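Local coordinates for putative endo-1,4-beta-xylanase (PDB 5MSX), which probably hydrolyses glycosidic bonds as a family 43 glycoside hydrolase, consistent with an arabinofuranosidase acting on the plant pectin RGII, at residues Phe25-Ala37 with Leu277-Val290. Numbering follows the deposited sequence.
Sequences FGNALIPDMIADA and LEFGRRSTNRQTYV. With EDO (1,2-ethanediol), chain U; EDO (1,2-ethanediol), chain B.
Ala28 packs its CB against the ring of Tyr289, 4.0 Å from CE2, and one residue on, Leu29 CD2 meets Val290 CG2. Farther along, the Met33 chain runs out extended beyond CG, laying SD on Asn285 and CE over one face of the Arg281 guanidinium. The opposite face lies flat on the Phe25 ring, planes 14° apart, with Arg281 CZ 3.7 Å from the ring centroid in a cation-pi stack. A bend at chi2 (80°) brings the guanidinium into this sandwich. Near the guanidinium plane, Arg281 NH1 donates to Gln287 OE1, meeting it from above the amide, while NH2 pairs with Glu351. The Gln287 amide is thereby held at both ends: NE2 donates to Asp32 O at 3.1 Å, from above the carbonyl plane, and also reaches Asn363 O. Tyr289 OH takes a lone pair of Phe25 O at 2.6 Å, and Leu29 N donates to Thr288 O. At the polar edge, Ala35 CB sits 3.5 Å from Arg286 CZ, over a guanidinium face; NE salt-bridges Asp53, and NH2 grips an ethanediol, probably from the crystallisation liquor. The contact closes the ring between first and last blades of the five-bladed beta-propeller typical of GH43, with Asp36, the predicted proton acceptor, at its edge.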
ATOM      1  N   PHE C  25       8.179  38.114  22.765  1.00 19.69           N
ATOM      2  CA  PHE C  25       7.958  36.841  22.083  1.00 19.55           C
ATOM      3  C   PHE C  25       7.715  35.643  22.995  1.00 18.97           C
ATOM      4  O   PHE C  25       7.529  34.514  22.497  1.00 19.44           O
ATOM      5  CB  PHE C  25       9.122  36.588  21.141  1.00 19.75           C
ATOM      6  CG  PHE C  25       9.426  37.767  20.295  1.00 20.49           C
ATOM      7  CD1 PHE C  25       8.521  38.177  19.328  1.00 21.23           C
ATOM      8  CD2 PHE C  25      10.550  38.534  20.525  1.00 21.23           C
ATOM      9  CE1 PHE C  25       8.758  39.311  18.576  1.00 20.78           C
ATOM     10  CE2 PHE C  25      10.784  39.668  19.783  1.00 21.36           C
ATOM     11  CZ  PHE C  25       9.892  40.047  18.796  1.00 20.91           C
ATOM     12  N   GLY C  26       7.687  35.885  24.305  1.00 18.36           N
ATOM     13  CA  GLY C  26       7.221  34.914  25.294  1.00 18.47           C
ATOM     14  C   GLY C  26       7.885  33.560  25.200  1.00 18.62           C
ATOM     15  O   GLY C  26       9.094  33.494  24.976  1.00 18.33           O
ATOM     16  N   ASN C  27       7.108  32.491  25.332  1.00 18.42           N
ATOM     17  CA  ASN C  27       7.679  31.142  25.309  1.00 20.63           C
ATOM     18  C   ASN C  27       7.229  30.335  24.084  1.00 20.88           C
ATOM     19  O   ASN C  27       6.250  29.593  24.131  1.00 21.85           O
ATOM     20  CB  ASN C  27       7.407  30.387  26.619  1.00 21.97           C
ATOM     21  CG  ASN C  27       8.372  29.184  26.823  1.00 25.61           C
ATOM     22  OD1 ASN C  27       9.381  28.996  26.108  1.00 21.34           O
ATOM     23  ND2 ASN C  27       8.038  28.346  27.793  1.00 28.47           N
ATOM     24  N   ALA C  28       7.956  30.502  22.986  1.00 20.06           N
ATOM     25  CA  ALA C  28       7.689  29.755  21.751  1.00 19.40           C
ATOM     26  C   ALA C  28       7.837  28.242  21.986  1.00 19.59           C
ATOM     27  O   ALA C  28       8.492  27.806  22.959  1.00 19.08           O
ATOM     28  CB  ALA C  28       8.639  30.225  20.661  1.00 18.71           C
ATOM     29  N   LEU C  29       7.253  27.433  21.110  1.00 18.53           N
ATOM     30  CA  LEU C  29       7.324  25.995  21.283  1.00 19.46           C
ATOM     31  C   LEU C  29       8.773  25.478  21.145  1.00 19.93           C
ATOM     32  O   LEU C  29       9.259  24.754  22.000  1.00 18.61           O
ATOM     33  CB  LEU C  29       6.412  25.281  20.291  1.00 20.05           C
ATOM     34  CG  LEU C  29       6.449  23.750  20.329  1.00 20.66           C
ATOM     35  CD1 LEU C  29       5.996  23.259  21.682  1.00 21.79           C
ATOM     36  CD2 LEU C  29       5.646  23.178  19.188  1.00 20.64           C
ATOM     37  N   ILE C  30       9.441  25.920  20.091  1.00 21.08           N
ATOM     38  CA  ILE C  30      10.760  25.425  19.681  1.00 21.66           C
ATOM     39  C   ILE C  30      11.757  26.562  19.832  1.00 21.57           C
ATOM     40  O   ILE C  30      11.389  27.723  19.605  1.00 21.49           O
ATOM     41  CB  ILE C  30      10.717  24.990  18.204  1.00 21.91           C
ATOM     42  CG1 ILE C  30       9.770  23.799  18.027  1.00 24.60           C
ATOM     43  CG2 ILE C  30      12.094  24.650  17.640  1.00 22.17           C
ATOM     44  CD1 ILE C  30      10.137  22.563  18.805  1.00 24.22           C
ATOM     45  N   PRO C  31      13.019  26.246  20.218  1.00 21.56           N
ATOM     46  CA  PRO C  31      14.098  27.276  20.308  1.00 20.72           C
ATOM     47  C   PRO C  31      14.780  27.487  18.965  1.00 19.66           C
ATOM     48  O   PRO C  31      15.946  27.174  18.773  1.00 19.53           O
ATOM     49  CB  PRO C  31      15.051  26.707  21.364  1.00 21.24           C
ATOM     50  CG  PRO C  31      14.837  25.238  21.309  1.00 21.57           C
ATOM     51  CD  PRO C  31      13.404  24.998  20.905  1.00 20.75           C
ATOM     52  N   ASP C  32      14.002  27.980  18.028  1.00 18.52           N
ATOM     53  CA  ASP C  32      14.474  28.338  16.733  1.00 19.43           C
ATOM     54  C   ASP C  32      13.342  29.164  16.122  1.00 20.12           C
ATOM     55  O   ASP C  32      12.267  29.307  16.714  1.00 19.16           O
ATOM     56  CB  ASP C  32      14.783  27.070  15.900  1.00 20.72           C
ATOM     57  CG  ASP C  32      15.722  27.332  14.712  1.00 20.93           C
ATOM     58  OD1 ASP C  32      16.126  28.499  14.496  1.00 19.80           O
ATOM     59  OD2 ASP C  32      16.008  26.374  13.950  1.00 22.00           O
ATOM     60  N   MET C  33      13.604  29.725  14.964  1.00 20.21           N
ATOM     61  CA  MET C  33      12.594  30.351  14.161  1.00 21.74           C
ATOM     62  C   MET C  33      12.031  29.304  13.206  1.00 22.25           C
ATOM     63  O   MET C  33      12.738  28.824  12.315  1.00 22.45           O
ATOM     64  CB  MET C  33      13.198  31.562  13.438  1.00 22.08           C
ATOM     65  CG  MET C  33      13.533  32.659  14.447  1.00 22.48           C
ATOM     66  SD  MET C  33      14.205  34.139  13.713  1.00 24.95           S
ATOM     67  CE  MET C  33      14.162  35.282  15.096  1.00 23.97           C
ATOM     68  N   ILE C  34      10.782  28.901  13.478  1.00 22.26           N
ATOM     69  CA  ILE C  34      10.070  27.944  12.673  1.00 21.49           C
ATOM     70  C   ILE C  34       8.658  28.449  12.377  1.00 20.39           C
ATOM     71  O   ILE C  34       8.083  29.229  13.163  1.00 19.79           O
ATOM     72  CB  ILE C  34      10.033  26.540  13.313  1.00 23.51           C
ATOM     73  CG1 ILE C  34       9.267  26.526  14.647  1.00 24.21           C
ATOM     74  CG2 ILE C  34      11.454  26.003  13.489  1.00 25.01           C
ATOM     75  CD1 ILE C  34       8.690  25.161  14.974  1.00 23.79           C
ATOM     76  N   ALA C  35       8.146  28.016  11.234  1.00 17.04           N
ATOM     77  CA  ALA C  35       6.824  28.347  10.774  1.00 17.20           C
ATOM     78  C   ALA C  35       6.179  27.140  10.071  1.00 16.73           C
ATOM     79  O   ALA C  35       6.846  26.145   9.763  1.00 16.03           O
ATOM     80  CB  ALA C  35       6.907  29.517   9.813  1.00 17.87           C
ATOM     81  N   ASP C  36       4.888  27.257   9.805  1.00 16.53           N
ATOM     82  CA  ASP C  36       4.162  26.312   8.980  1.00 17.49           C
ATOM     83  C   ASP C  36       4.246  24.894   9.598  1.00 17.16           C
ATOM     84  O   ASP C  36       4.403  23.906   8.876  1.00 17.52           O
ATOM     85  CB  ASP C  36       4.705  26.276   7.529  1.00 18.46           C
ATOM     86  CG  ASP C  36       4.972  27.673   6.914  1.00 19.74           C
ATOM     87  OD1 ASP C  36       4.194  28.625   7.138  1.00 19.27           O
ATOM     88  OD2 ASP C  36       5.950  27.766   6.140  1.00 20.68           O
ATOM     89  N   ALA C  37       4.134  24.812  10.917  1.00 16.58           N
ATOM     90  CA  ALA C  37       4.472  23.598  11.659  1.00 16.00           C
ATOM     91  C   ALA C  37       3.421  22.505  11.530  1.00 16.20           C
ATOM     92  O   ALA C  37       2.208  22.779  11.472  1.00 17.01           O
ATOM     93  CB  ALA C  37       4.700  23.923  13.124  1.00 15.81           C
ATOM     94  N   LEU C 277       2.094  29.986  13.553  1.00 15.38           N
ATOM     95  CA  LEU C 277       3.201  30.929  13.457  1.00 15.59           C
ATOM     96  C   LEU C 277       2.712  32.292  13.929  1.00 16.20           C
ATOM     97  O   LEU C 277       1.494  32.551  13.936  1.00 14.66           O
ATOM     98  CB  LEU C 277       3.756  30.976  12.020  1.00 15.89           C
ATOM     99  CG  LEU C 277       2.898  31.661  10.961  1.00 16.18           C
ATOM    100  CD1 LEU C 277       2.982  33.191  11.013  1.00 16.59           C
ATOM    101  CD2 LEU C 277       3.301  31.163   9.560  1.00 16.81           C
ATOM    102  N   GLU C 278       3.677  33.164  14.279  1.00 16.25           N
ATOM    103  CA  GLU C 278       3.405  34.509  14.741  1.00 16.21           C
ATOM    104  C   GLU C 278       4.358  35.443  13.989  1.00 15.83           C
ATOM    105  O   GLU C 278       5.458  35.024  13.604  1.00 15.87           O
ATOM    106  CB  GLU C 278       3.552  34.605  16.271  1.00 17.40           C
ATOM    107  CG  GLU C 278       2.850  35.818  16.929  1.00 17.85           C
ATOM    108  CD  GLU C 278       3.749  37.065  17.081  1.00 18.46           C
ATOM    109  OE1 GLU C 278       3.201  38.143  17.485  1.00 17.94           O
ATOM    110  OE2 GLU C 278       5.002  36.976  16.813  1.00 18.01           O
ATOM    111  N   PHE C 279       3.883  36.651  13.688  1.00 15.15           N
ATOM    112  CA  PHE C 279       4.628  37.658  12.876  1.00 16.70           C
ATOM    113  C   PHE C 279       6.126  37.803  13.237  1.00 16.04           C
ATOM    114  O   PHE C 279       6.980  37.944  12.360  1.00 15.90           O
ATOM    115  CB  PHE C 279       3.917  39.030  12.948  1.00 17.82           C
ATOM    116  CG  PHE C 279       4.615  40.117  12.164  1.00 18.97           C
ATOM    117  CD1 PHE C 279       4.517  40.163  10.773  1.00 18.78           C
ATOM    118  CD2 PHE C 279       5.379  41.085  12.818  1.00 20.25           C
ATOM    119  CE1 PHE C 279       5.153  41.153  10.055  1.00 20.91           C
ATOM    120  CE2 PHE C 279       6.027  42.081  12.099  1.00 21.64           C
ATOM    121  CZ  PHE C 279       5.911  42.121  10.717  1.00 21.23           C
ATOM    122  N   GLY C 280       6.429  37.747  14.527  1.00 16.52           N
ATOM    123  CA  GLY C 280       7.784  37.715  15.005  1.00 17.24           C
ATOM    124  C   GLY C 280       8.554  38.980  14.686  1.00 18.43           C
ATOM    125  O   GLY C 280       8.071  40.099  14.947  1.00 18.14           O
ATOM    126  N   ARG C 281       9.743  38.795  14.115  1.00 17.69           N
ATOM    127  CA  ARG C 281      10.616  39.906  13.792  1.00 18.98           C
ATOM    128  C   ARG C 281      10.495  40.309  12.325  1.00 19.18           C
ATOM    129  O   ARG C 281      11.458  40.873  11.778  1.00 19.18           O
ATOM    130  CB  ARG C 281      12.073  39.574  14.139  1.00 19.40           C
ATOM    131  CG  ARG C 281      12.354  39.391  15.619  1.00 20.06           C
ATOM    132  CD  ARG C 281      11.950  38.009  16.127  1.00 20.09           C
ATOM    133  NE  ARG C 281      12.620  37.665  17.368  1.00 20.69           N
ATOM    134  CZ  ARG C 281      12.224  36.697  18.197  1.00 21.95           C
ATOM    135  NH1 ARG C 281      11.184  35.915  17.909  1.00 22.52           N
ATOM    136  NH2 ARG C 281      12.889  36.489  19.320  1.00 22.80           N
ATOM    137  N   ARG C 282       9.327  40.022  11.717  1.00 19.01           N
ATOM    138  CA  ARG C 282       8.981  40.330  10.314  1.00 20.95           C
ATOM    139  C   ARG C 282       9.609  39.337   9.328  1.00 19.94           C
ATOM    140  O   ARG C 282      10.584  38.687   9.651  1.00 19.19           O
ATOM    141  CB  ARG C 282       9.321  41.814   9.914  1.00 21.86           C
ATOM    142  CG  ARG C 282      10.554  42.017   9.024  1.00 22.62           C
ATOM    143  CD  ARG C 282      10.998  43.470   8.996  1.00 23.63           C
ATOM    144  NE  ARG C 282       9.925  44.370   8.557  1.00 23.22           N
ATOM    145  CZ  ARG C 282       9.677  44.706   7.293  1.00 25.31           C
ATOM    146  NH1 ARG C 282       8.681  45.545   7.008  1.00 25.55           N
ATOM    147  NH2 ARG C 282      10.418  44.228   6.293  1.00 25.35           N
ATOM    148  N   SER C 283       9.051  39.295   8.117  1.00 21.80           N
ATOM    149  CA  SER C 283       9.521  38.420   7.029  1.00 22.94           C
ATOM    150  C   SER C 283       9.625  36.974   7.572  1.00 22.28           C
ATOM    151  O   SER C 283       8.738  36.520   8.321  1.00 21.21           O
ATOM    152  CB  SER C 283      10.845  38.982   6.456  1.00 23.66           C
ATOM    153  OG  SER C 283      11.344  38.195   5.380  1.00 24.79           O
ATOM    154  N   THR C 284      10.717  36.279   7.276  1.00 23.15           N
ATOM    155  CA  THR C 284      10.879  34.885   7.680  1.00 23.14           C
ATOM    156  C   THR C 284      11.683  34.816   8.971  1.00 22.08           C
ATOM    157  O   THR C 284      12.699  34.146   9.030  1.00 25.68           O
ATOM    158  CB  THR C 284      11.590  34.078   6.568  1.00 24.27           C
ATOM    159  OG1 THR C 284      12.735  34.800   6.133  1.00 24.30           O
ATOM    160  CG2 THR C 284      10.698  33.861   5.372  1.00 23.82           C
ATOM    161  N   ASN C 285      11.237  35.530   9.990  1.00 19.70           N
ATOM    162  CA  ASN C 285      11.800  35.458  11.321  1.00 20.44           C
ATOM    163  C   ASN C 285      10.612  35.238  12.271  1.00 19.70           C
ATOM    164  O   ASN C 285      10.338  36.035  13.145  1.00 18.48           O
ATOM    165  CB  ASN C 285      12.560  36.745  11.662  1.00 21.76           C
ATOM    166  CG  ASN C 285      13.678  37.027  10.685  1.00 22.91           C
ATOM    167  OD1 ASN C 285      14.587  36.246  10.549  1.00 23.34           O
ATOM    168  ND2 ASN C 285      13.574  38.117   9.970  1.00 24.22           N
ATOM    169  N   ARG C 286       9.917  34.136  12.053  1.00 20.09           N
ATOM    170  CA  ARG C 286       8.713  33.797  12.793  1.00 19.54           C
ATOM    171  C   ARG C 286       9.052  32.731  13.821  1.00 17.99           C
ATOM    172  O   ARG C 286      10.018  31.993  13.675  1.00 18.11           O
ATOM    173  CB  ARG C 286       7.641  33.301  11.817  1.00 19.20           C
ATOM    174  CG  ARG C 286       7.289  34.333  10.760  1.00 20.90           C
ATOM    175  CD  ARG C 286       6.627  33.743   9.529  1.00 20.98           C
ATOM    176  NE  ARG C 286       7.510  32.855   8.765  1.00 21.85           N
ATOM    177  CZ  ARG C 286       7.141  32.267   7.625  1.00 21.40           C
ATOM    178  NH1 ARG C 286       5.929  32.469   7.131  1.00 21.59           N
ATOM    179  NH2 ARG C 286       7.975  31.475   6.974  1.00 21.56           N
ATOM    180  N   GLN C 287       8.243  32.647  14.864  1.00 17.87           N
ATOM    181  CA  GLN C 287       8.271  31.507  15.782  1.00 17.11           C
ATOM    182  C   GLN C 287       6.884  30.920  15.873  1.00 16.19           C
ATOM    183  O   GLN C 287       5.922  31.521  15.363  1.00 15.19           O
ATOM    184  CB  GLN C 287       8.815  31.920  17.143  1.00 17.15           C
ATOM    185  CG  GLN C 287      10.301  32.177  17.113  1.00 17.64           C
ATOM    186  CD  GLN C 287      10.880  32.346  18.508  1.00 18.85           C
ATOM    187  OE1 GLN C 287      10.636  33.351  19.157  1.00 19.69           O
ATOM    188  NE2 GLN C 287      11.631  31.351  18.981  1.00 19.20           N
ATOM    189  N   THR C 288       6.802  29.734  16.491  1.00 15.76           N
ATOM    190  CA  THR C 288       5.570  28.924  16.555  1.00 15.17           C
ATOM    191  C   THR C 288       5.143  28.790  17.999  1.00 14.51           C
ATOM    192  O   THR C 288       5.992  28.639  18.892  1.00 14.85           O
ATOM    193  CB  THR C 288       5.710  27.553  15.855  1.00 15.56           C
ATOM    194  OG1 THR C 288       5.801  27.753  14.442  1.00 15.83           O
ATOM    195  CG2 THR C 288       4.482  26.622  16.112  1.00 16.41           C
ATOM    196  N   TYR C 289       3.835  28.931  18.226  1.00 13.44           N
ATOM    197  CA  TYR C 289       3.222  28.874  19.550  1.00 14.07           C
ATOM    198  C   TYR C 289       2.084  27.859  19.530  1.00 14.40           C
ATOM    199  O   TYR C 289       1.526  27.572  18.463  1.00 14.16           O
ATOM    200  CB  TYR C 289       2.658  30.259  19.920  1.00 14.76           C
ATOM    201  CG  TYR C 289       3.757  31.308  19.967  1.00 15.10           C
ATOM    202  CD1 TYR C 289       4.193  31.921  18.806  1.00 14.59           C
ATOM    203  CD2 TYR C 289       4.418  31.600  21.141  1.00 15.70           C
ATOM    204  CE1 TYR C 289       5.217  32.837  18.820  1.00 15.06           C
ATOM    205  CE2 TYR C 289       5.447  32.547  21.170  1.00 16.00           C
ATOM    206  CZ  TYR C 289       5.848  33.157  19.996  1.00 15.46           C
ATOM    207  OH  TYR C 289       6.862  34.115  19.971  1.00 15.87           O
ATOM    208  N   VAL C 290       1.714  27.372  20.710  1.00 15.09           N
ATOM    209  CA  VAL C 290       0.645  26.354  20.866  1.00 15.87           C
ATOM    210  C   VAL C 290      -0.346  26.822  21.945  1.00 16.11           C
ATOM    211  O   VAL C 290       0.060  27.317  23.022  1.00 15.18           O
ATOM    212  CB  VAL C 290       1.228  24.946  21.201  1.00 16.54           C
ATOM    213  CG1 VAL C 290       0.124  23.889  21.364  1.00 16.97           C
ATOM    214  CG2 VAL C 290       2.167  24.475  20.098  1.00 17.76           C
TER
HETATM  215  C1  EDO U 503       6.171  30.786   2.826  1.00 38.88           C
HETATM  216  O1  EDO U 503       4.792  30.849   3.222  1.00 36.51           O
HETATM  217  C2  EDO U 503       6.945  29.871   3.743  1.00 35.25           C
HETATM  218  O2  EDO U 503       6.399  29.960   5.048  1.00 32.19           O
HETATM  219  C1  EDO B 505      15.082  39.780   7.432  1.00 35.95           C
HETATM  220  O1  EDO B 505      15.963  39.030   8.276  1.00 36.70           O
HETATM  221  C2  EDO B 505      14.943  39.100   6.074  1.00 35.67           C
HETATM  222  O2  EDO B 505      15.161  37.682   6.153  1.00 32.62           O
HETATM  223  O   HOH W   1       3.701  28.562  22.899  1.00 20.51           O
HETATM  224  O   HOH W   2       9.466  28.533  17.557  1.00 14.79           O
HETATM  225  O   HOH W   3       3.520  27.126  12.661  1.00 19.24           O